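Long-range contacts in S12 family peptidase (Streptomyces sp. 82F2, PDB 3WWX), which hydrolyses amide bonds with D-stereospecificity, a serine-peptidase-type enzyme of family S12 built on the beta-lactamase fold: residues G304-A312 against L322-W330; V18-Q28 against G38-Y49. All coordinates share one frame; numbering follows the deposited sequence.

Contact 1 (G304-A312 against L322-W330); sequences GIHGSSSLA and LAGNFNADW. With DIA (octane 1,8-diamine), chain B.
Strands S308-A312 and L322-F326 run antiparallel, their axes 4.6 Å apart at closest approach, and the hydrogen-bonded pairs S309 with F326 and L311 with G324 tie the backbones together. On the face carrying S310, the amide of N325 reaches across to the neighbouring strand. With CG anti to the backbone N (chi1 -176°), N325 extends its ND2 between two hydroxyls, donating to S308 OG at 2.8 Å and to S310 OG at 2.9 Å. The second bond lies in the amide plane, while the first is tilted from it. At the other end of the amide, a water lies between N325 OD1 and G307 O, 2.8 Å from each, so both ends are held and the amide's rotation is fixed. S308 OG also bonds to R50 O.

On the face bearing S309, L311 and F326, L311 CD1 packs 3.6 Å from L322 CG. Helix 334-343 covers this side.

Before the strand, a type II turn from I305 to S308 carries the chain round. G307 N donates to D329 OD2 at 3.0 Å, a nearly straight bond (170°) that meets the oxygen from above the carboxylate plane; S213 OG bonds to the same oxygen. The octane 1,8-diamine chain runs along this end: its C2 sits over one face of the H306 ring, 3.5 Å from H306 CD2, and its N8 lies 3.7 Å from S309 CB. The arrangement is an antiparallel beta hairpin of the central sheet in a beta-lactamase-type fold, its open end forming one wall of the ligand pocket.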
loop_
_atom_site.group_PDB
_atom_site.type_symbol
_atom_site.label_atom_id
_atom_site.label_comp_id
_atom_site.label_asym_id
_atom_site.label_seq_id
_atom_site.Cartn_x
_atom_site.Cartn_y
_atom_site.Cartn_z
ATOM N N GLY A 304 -3.646 2.176 4.290
ATOM C CA GLY A 304 -4.616 2.098 5.361
ATOM C C GLY A 304 -4.704 0.667 5.882
ATOM O O GLY A 304 -4.834 -0.302 5.133
ATOM N N ILE A 305 -4.592 0.536 7.197
ATOM C CA ILE A 305 -4.840 -0.694 7.903
ATOM C C ILE A 305 -5.163 -0.233 9.340
ATOM O O ILE A 305 -5.065 0.952 9.648
ATOM C CB ILE A 305 -3.627 -1.655 7.778
ATOM C CG1 ILE A 305 -3.939 -3.050 8.319
ATOM C CG2 ILE A 305 -2.419 -1.067 8.466
ATOM C CD1 ILE A 305 -2.973 -4.112 7.789
ATOM N N HIS A 306 -5.587 -1.137 10.206
ATOM C CA HIS A 306 -6.082 -0.751 11.533
ATOM C C HIS A 306 -5.138 0.187 12.277
ATOM O O HIS A 306 -3.991 -0.136 12.519
ATOM C CB HIS A 306 -6.293 -1.981 12.402
ATOM C CG HIS A 306 -7.239 -2.968 11.812
ATOM N ND1 HIS A 306 -7.009 -3.595 10.601
ATOM C CD2 HIS A 306 -8.405 -3.463 12.278
ATOM C CE1 HIS A 306 -8.007 -4.406 10.339
ATOM N NE2 HIS A 306 -8.859 -4.363 11.350
ATOM N N GLY A 307 -5.639 1.359 12.634
ATOM C CA GLY A 307 -4.885 2.323 13.402
ATOM C C GLY A 307 -3.701 2.948 12.702
ATOM O O GLY A 307 -2.816 3.479 13.380
ATOM N N SER A 308 -3.691 2.898 11.379
ATOM C CA SER A 308 -2.507 3.319 10.652
ATOM C C SER A 308 -2.841 3.860 9.271
ATOM O O SER A 308 -3.208 3.109 8.367
ATOM C CB SER A 308 -1.524 2.165 10.532
ATOM O OG SER A 308 -0.296 2.666 10.012
ATOM N N SER A 309 -2.713 5.172 9.127
ATOM C CA SER A 309 -2.912 5.861 7.843
ATOM C C SER A 309 -1.550 6.368 7.404
ATOM O O SER A 309 -0.982 7.234 8.063
ATOM C CB SER A 309 -3.887 7.013 7.991
ATOM O OG SER A 309 -4.137 7.620 6.732
ATOM N N SER A 310 -1.026 5.802 6.314
ATOM C CA SER A 310 0.333 6.062 5.871
ATOM C C SER A 310 0.333 6.771 4.537
ATOM O O SER A 310 -0.606 6.652 3.745
ATOM C CB SER A 310 1.111 4.752 5.728
ATOM O OG SER A 310 1.157 4.065 6.965
ATOM N N LEU A 311 1.393 7.542 4.318
ATOM C CA LEU A 311 1.576 8.229 3.053
ATOM C C LEU A 311 3.043 8.088 2.636
ATOM O O LEU A 311 3.946 7.977 3.463
ATOM C CB LEU A 311 1.131 9.702 3.149
ATOM C CG LEU A 311 1.890 10.546 4.149
ATOM C CD1 LEU A 311 3.039 11.289 3.462
ATOM C CD2 LEU A 311 0.946 11.541 4.847
ATOM N N ALA A 312 3.255 8.085 1.325
ATOM C CA ALA A 312 4.601 7.988 0.743
ATOM C C ALA A 312 4.518 8.531 -0.665
ATOM O O ALA A 312 3.715 8.058 -1.469
ATOM C CB ALA A 312 5.082 6.552 0.716
ATOM N N LEU A 322 8.749 12.148 0.540
ATOM C CA LEU A 322 8.004 12.347 1.773
ATOM C C LEU A 322 7.407 11.010 2.184
ATOM O O LEU A 322 6.922 10.269 1.338
ATOM C CB LEU A 322 6.880 13.341 1.523
ATOM C CG LEU A 322 5.800 13.514 2.615
ATOM C CD1 LEU A 322 6.344 14.183 3.859
ATOM C CD2 LEU A 322 4.586 14.297 2.059
ATOM N N ALA A 323 7.403 10.717 3.476
ATOM C CA ALA A 323 6.639 9.562 3.980
ATOM C C ALA A 323 6.208 9.871 5.385
ATOM O O ALA A 323 6.860 10.633 6.088
ATOM C CB ALA A 323 7.471 8.283 3.940
ATOM N N GLY A 324 5.100 9.291 5.813
ATOM C CA GLY A 324 4.639 9.540 7.169
ATOM C C GLY A 324 3.454 8.699 7.563
ATOM O O GLY A 324 2.955 7.890 6.787
ATOM N N ASN A 325 2.968 8.950 8.776
ATOM C CA ASN A 325 1.948 8.102 9.381
ATOM C C ASN A 325 1.131 8.842 10.424
ATOM O O ASN A 325 1.687 9.621 11.222
ATOM C CB ASN A 325 2.607 6.871 10.022
ATOM C CG ASN A 325 1.588 5.886 10.588
ATOM O OD1 ASN A 325 1.353 5.821 11.799
ATOM N ND2 ASN A 325 0.960 5.116 9.710
ATOM N N PHE A 326 -0.165 8.555 10.431
ATOM C CA PHE A 326 -1.059 8.917 11.524
ATOM C C PHE A 326 -1.461 7.636 12.233
ATOM O O PHE A 326 -1.817 6.653 11.578
ATOM C CB PHE A 326 -2.344 9.559 10.989
ATOM C CG PHE A 326 -2.136 10.795 10.141
ATOM C CD1 PHE A 326 -1.077 11.654 10.359
ATOM C CD2 PHE A 326 -3.048 11.100 9.158
ATOM C CE1 PHE A 326 -0.918 12.793 9.585
ATOM C CE2 PHE A 326 -2.904 12.251 8.375
ATOM C CZ PHE A 326 -1.836 13.089 8.602
ATOM N N ASN A 327 -1.489 7.652 13.572
ATOM C CA ASN A 327 -1.863 6.459 14.352
ATOM C C ASN A 327 -3.328 6.479 14.804
ATOM O O ASN A 327 -3.695 5.856 15.811
ATOM C CB ASN A 327 -0.919 6.240 15.527
ATOM C CG ASN A 327 -1.013 7.325 16.564
ATOM O OD1 ASN A 327 -1.670 8.347 16.358
ATOM N ND2 ASN A 327 -0.372 7.090 17.707
ATOM N N ALA A 328 -4.162 7.187 14.054
ATOM C CA ALA A 328 -5.615 7.033 14.157
ATOM C C ALA A 328 -6.100 6.821 12.751
ATOM O O ALA A 328 -5.611 7.462 11.811
ATOM C CB ALA A 328 -6.256 8.258 14.751
ATOM N N ASP A 329 -7.073 5.950 12.581
ATOM C CA ASP A 329 -7.575 5.686 11.241
ATOM C C ASP A 329 -8.882 6.413 10.945
ATOM O O ASP A 329 -9.475 6.192 9.888
ATOM C CB ASP A 329 -7.692 4.187 10.980
ATOM C CG ASP A 329 -8.553 3.471 11.997
ATOM O OD1 ASP A 329 -9.373 4.117 12.684
ATOM O OD2 ASP A 329 -8.408 2.238 12.104
ATOM N N TRP A 330 -9.304 7.298 11.849
ATOM C CA TRP A 330 -10.569 8.028 11.721
ATOM C C TRP A 330 -10.373 9.532 11.585
ATOM O O TRP A 330 -11.356 10.276 11.440
ATOM C CB TRP A 330 -11.468 7.770 12.935
ATOM C CG TRP A 330 -10.985 8.440 14.199
ATOM C CD1 TRP A 330 -11.237 9.728 14.598
ATOM C CD2 TRP A 330 -10.153 7.875 15.217
ATOM N NE1 TRP A 330 -10.613 9.995 15.785
ATOM C CE2 TRP A 330 -9.944 8.868 16.194
ATOM C CE3 TRP A 330 -9.565 6.620 15.401
ATOM C CZ2 TRP A 330 -9.176 8.654 17.312
ATOM C CZ3 TRP A 330 -8.812 6.409 16.516
ATOM C CH2 TRP A 330 -8.621 7.410 17.464
HETATM N N1 DIA B . -12.410 -0.306 11.041
HETATM C C1 DIA B . -11.289 -1.150 11.295
HETATM C C2 DIA B . -9.931 -0.666 10.833
HETATM C C3 DIA B . -9.946 0.145 9.579
HETATM C C4 DIA B . -9.211 -0.416 8.380
HETATM C C5 DIA B . -8.134 0.508 7.878
HETATM C C6 DIA B . -8.586 1.931 7.658
HETATM C C7 DIA B . -7.436 2.827 7.325
HETATM C C8 DIA B . -7.985 4.161 6.901
HETATM N N8 DIA B . -6.962 5.135 7.060
HETATM O O HOH W 1 0.013 3.734 13.163
#

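Contact 2 (V18-Q28 against G38-Y49); sequences VADGVPGAVAQ and GTAGERGGDDRY
V26 gives up the most surface here, its two methyls gripped by the chain that follows strand G38-G41. Its CG1 stands between the backbone N and the carbonyl carbon (chi1 54°), over the centre of the R43 guanidinium face, 3.8 Å from R43 CZ. CG2 points instead into the turn and comes within 3.4 Å of G45 O.

G24 is buried next most. The backbone of E42 and the side chain of R43 pass close over it, G24 CA lying 3.4 Å from E42 O. R43 bends at chi2 (71°) and brings NH1 to G24 O at 3.0 Å; the oxygen lies in the guanidinium plane, yet the donor stands above the carbonyl plane. R43 NE forms a salt bridge with D47 OD2 at 2.8 Å, meeting that oxygen at its anti lone pair, and the same oxygen also accepts from G44 N and S209 OG. With R43 NH2 on N325 OD1, bonds on three nitrogens fix the guanidinium flat beneath V26.

Around this pair the strands form a regular ladder, A25 with A40 and A27 with G38 as hydrogen-bonded pairs, and E42 N closes one end on P23 O. At the other end Q28 NE2 donates to G45 O at 3.0 Å, and a water links it to D46 OD1, while Q28 OE1 accepts from R35 NH1. Helix 8-19 lies over the face bearing A25 and A40, where V18 CG2 meets A40 CB at 3.7 Å, before a Schellman motif at G21 ends it. This is the N-terminal beta hairpin at the edge of the main sheet in the beta-lactamase fold.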
loop_
_atom_site.group_PDB
_atom_site.type_symbol
_atom_site.label_atom_id
_atom_site.label_comp_id
_atom_site.label_asym_id
_atom_site.label_seq_id
_atom_site.Cartn_x
_atom_site.Cartn_y
_atom_site.Cartn_z
ATOM N N VAL A 18 -3.058 16.272 14.299
ATOM C CA VAL A 18 -3.201 16.044 15.732
ATOM C C VAL A 18 -4.387 16.851 16.273
ATOM O O VAL A 18 -5.187 16.334 17.049
ATOM C CB VAL A 18 -1.896 16.359 16.480
ATOM C CG1 VAL A 18 -2.097 16.375 17.989
ATOM C CG2 VAL A 18 -0.838 15.330 16.147
ATOM N N ALA A 19 -4.530 18.098 15.836
ATOM C CA ALA A 19 -5.720 18.875 16.223
ATOM C C ALA A 19 -7.040 18.222 15.787
ATOM O O ALA A 19 -8.080 18.422 16.430
ATOM C CB ALA A 19 -5.629 20.281 15.665
ATOM N N ASP A 20 -7.005 17.452 14.698
ATOM C CA ASP A 20 -8.179 16.778 14.145
ATOM C C ASP A 20 -8.494 15.474 14.883
ATOM O O ASP A 20 -9.511 14.840 14.614
ATOM C CB ASP A 20 -7.951 16.464 12.655
ATOM C CG ASP A 20 -9.225 16.095 11.926
ATOM O OD1 ASP A 20 -10.232 16.827 12.083
ATOM O OD2 ASP A 20 -9.229 15.080 11.186
ATOM N N GLY A 21 -7.595 15.067 15.780
ATOM C CA GLY A 21 -7.805 13.874 16.589
ATOM C C GLY A 21 -6.745 12.791 16.478
ATOM O O GLY A 21 -6.835 11.798 17.192
ATOM N N VAL A 22 -5.754 12.954 15.607
ATOM C CA VAL A 22 -4.668 11.975 15.560
ATOM C C VAL A 22 -3.828 12.042 16.840
ATOM O O VAL A 22 -3.272 13.095 17.164
ATOM C CB VAL A 22 -3.748 12.204 14.332
ATOM C CG1 VAL A 22 -2.532 11.271 14.363
ATOM C CG2 VAL A 22 -4.526 11.994 13.055
ATOM N N PRO A 23 -3.687 10.919 17.569
ATOM C CA PRO A 23 -2.857 11.009 18.781
ATOM C C PRO A 23 -1.389 11.345 18.528
ATOM O O PRO A 23 -0.786 12.096 19.290
ATOM C CB PRO A 23 -3.026 9.617 19.417
ATOM C CG PRO A 23 -4.413 9.209 19.001
ATOM C CD PRO A 23 -4.490 9.686 17.557
ATOM N N GLY A 24 -0.806 10.795 17.466
ATOM C CA GLY A 24 0.571 11.060 17.137
ATOM C C GLY A 24 0.811 10.958 15.639
ATOM O O GLY A 24 0.440 9.958 15.009
ATOM N N ALA A 25 1.429 11.995 15.079
ATOM C CA ALA A 25 1.717 12.091 13.655
ATOM C C ALA A 25 3.215 12.194 13.450
ATOM O O ALA A 25 3.917 12.873 14.196
ATOM C CB ALA A 25 1.024 13.313 13.070
ATOM N N VAL A 26 3.723 11.507 12.435
ATOM C CA VAL A 26 5.137 11.581 12.079
ATOM C C VAL A 26 5.290 11.689 10.570
ATOM O O VAL A 26 4.504 11.105 9.814
ATOM C CB VAL A 26 5.926 10.338 12.591
ATOM C CG1 VAL A 26 5.282 9.033 12.116
ATOM C CG2 VAL A 26 7.390 10.390 12.195
ATOM N N ALA A 27 6.298 12.438 10.130
ATOM C CA ALA A 27 6.686 12.453 8.721
ATOM C C ALA A 27 8.165 12.716 8.617
ATOM O O ALA A 27 8.788 13.275 9.533
ATOM C CB ALA A 27 5.904 13.501 7.931
ATOM N N GLN A 28 8.739 12.233 7.525
ATOM C CA GLN A 28 10.078 12.612 7.126
ATOM C C GLN A 28 10.037 13.010 5.673
ATOM O O GLN A 28 9.193 12.536 4.915
ATOM C CB GLN A 28 11.068 11.475 7.317
ATOM C CG GLN A 28 11.324 11.098 8.767
ATOM C CD GLN A 28 12.298 9.940 8.897
ATOM O OE1 GLN A 28 13.127 9.710 8.007
ATOM N NE2 GLN A 28 12.212 9.194 9.995
ATOM N N GLY A 38 9.827 15.219 11.364
ATOM C CA GLY A 38 8.870 15.969 12.146
ATOM C C GLY A 38 7.883 15.077 12.868
ATOM O O GLY A 38 7.508 14.010 12.369
ATOM N N THR A 39 7.461 15.515 14.051
ATOM C CA THR A 39 6.432 14.842 14.822
ATOM C C THR A 39 5.480 15.851 15.418
ATOM O O THR A 39 5.872 17.004 15.668
ATOM C CB THR A 39 7.025 14.016 15.983
ATOM O OG1 THR A 39 7.850 14.862 16.796
ATOM C CG2 THR A 39 7.863 12.870 15.466
ATOM N N ALA A 40 4.255 15.417 15.668
ATOM C CA ALA A 40 3.295 16.177 16.461
ATOM C C ALA A 40 2.507 15.210 17.335
ATOM O O ALA A 40 2.363 14.019 17.007
ATOM C CB ALA A 40 2.376 16.983 15.582
ATOM N N GLY A 41 1.990 15.706 18.457
ATOM C CA GLY A 41 1.322 14.847 19.413
ATOM C C GLY A 41 2.309 13.919 20.086
ATOM O O GLY A 41 3.475 14.254 20.304
ATOM N N GLU A 42 1.851 12.709 20.387
ATOM C CA GLU A 42 2.668 11.706 21.034
ATOM C C GLU A 42 3.220 10.727 20.000
ATOM O O GLU A 42 2.552 9.780 19.593
ATOM C CB GLU A 42 1.856 10.981 22.107
ATOM C CG GLU A 42 1.557 11.858 23.332
ATOM C CD GLU A 42 2.822 12.314 24.038
ATOM O OE1 GLU A 42 3.570 11.436 24.526
ATOM O OE2 GLU A 42 3.077 13.549 24.081
ATOM N N ARG A 43 4.452 10.974 19.581
ATOM C CA ARG A 43 5.014 10.242 18.457
ATOM C C ARG A 43 6.501 10.448 18.378
ATOM O O ARG A 43 6.994 11.538 18.728
ATOM C CB ARG A 43 4.365 10.712 17.155
ATOM C CG ARG A 43 4.354 9.647 16.074
ATOM C CD ARG A 43 3.358 8.527 16.394
ATOM N NE ARG A 43 3.678 7.328 15.590
ATOM C CZ ARG A 43 3.110 7.007 14.428
ATOM N NH1 ARG A 43 2.156 7.740 13.900
ATOM N NH2 ARG A 43 3.508 5.916 13.778
ATOM N N GLY A 44 7.219 9.421 17.930
ATOM C CA GLY A 44 8.655 9.491 17.698
ATOM C C GLY A 44 8.981 9.546 16.208
ATOM O O GLY A 44 8.294 8.931 15.390
ATOM N N GLY A 45 10.028 10.275 15.850
ATOM C CA GLY A 45 10.316 10.513 14.443
ATOM C C GLY A 45 10.738 9.266 13.692
ATOM O O GLY A 45 10.568 9.197 12.483
ATOM N N ASP A 46 11.294 8.290 14.403
ATOM C CA ASP A 46 11.724 7.021 13.820
ATOM C C ASP A 46 10.710 5.887 14.049
ATOM O O ASP A 46 11.028 4.704 13.854
ATOM C CB ASP A 46 13.083 6.642 14.386
ATOM C CG ASP A 46 14.165 7.651 14.005
ATOM O OD1 ASP A 46 14.260 8.027 12.819
ATOM O OD2 ASP A 46 14.910 8.086 14.916
ATOM N N ASP A 47 9.495 6.249 14.444
ATOM C CA ASP A 47 8.464 5.231 14.698
ATOM C C ASP A 47 8.235 4.358 13.470
ATOM O O ASP A 47 8.154 4.843 12.317
ATOM C CB ASP A 47 7.129 5.827 15.139
ATOM C CG ASP A 47 7.118 6.282 16.600
ATOM O OD1 ASP A 47 8.146 6.105 17.297
ATOM O OD2 ASP A 47 6.075 6.831 17.012
ATOM N N ARG A 48 8.107 3.071 13.744
ATOM C CA ARG A 48 7.761 2.085 12.733
ATOM C C ARG A 48 6.263 1.869 12.788
ATOM O O ARG A 48 5.650 1.926 13.859
ATOM C CB ARG A 48 8.540 0.789 12.995
ATOM C CG ARG A 48 10.058 1.018 12.899
ATOM C CD ARG A 48 10.960 -0.201 13.140
ATOM N NE ARG A 48 12.351 0.241 13.104
ATOM C CZ ARG A 48 13.422 -0.547 13.193
ATOM N NH1 ARG A 48 13.300 -1.840 13.304
ATOM N NH2 ARG A 48 14.634 -0.015 13.151
ATOM N N TYR A 49 5.670 1.604 11.636
ATOM C CA TYR A 49 4.226 1.497 11.524
ATOM C C TYR A 49 3.845 0.551 10.404
ATOM O O TYR A 49 4.635 0.259 9.494
ATOM C CB TYR A 49 3.599 2.886 11.315
ATOM C CG TYR A 49 4.299 3.782 10.299
ATOM C CD1 TYR A 49 5.297 4.649 10.688
ATOM C CD2 TYR A 49 3.949 3.766 8.965
ATOM C CE1 TYR A 49 5.919 5.490 9.782
ATOM C CE2 TYR A 49 4.585 4.589 8.038
ATOM C CZ TYR A 49 5.563 5.456 8.456
ATOM O OH TYR A 49 6.177 6.309 7.546
HETATM O O HOH W 2 13.760 6.706 10.608
#

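The two contacts lie side by side in one antiparallel sheet, their centres about 10 Å apart. Contact 2 comes first in the chain and forms the hairpin of strands 24-31 and 36-41, the latter an outermost strand. Contact 1 closes much later with strands 308-315 and 320-326. Strands 24-31 and 320-326 are neighbours, so the N-terminal hairpin completes the sheet beside the C-terminal one, a seam joining the two ends of the sequence. N325 N to V26 O and N327 OD1 to G24 N, both 2.8 Å, are probable hydrogen bonds across it. Only contact 1 reaches the diamine pocket; the hairpin of contact 2 lies beyond strand 320-326, the Y49 side chain about 11 Å from the ligand.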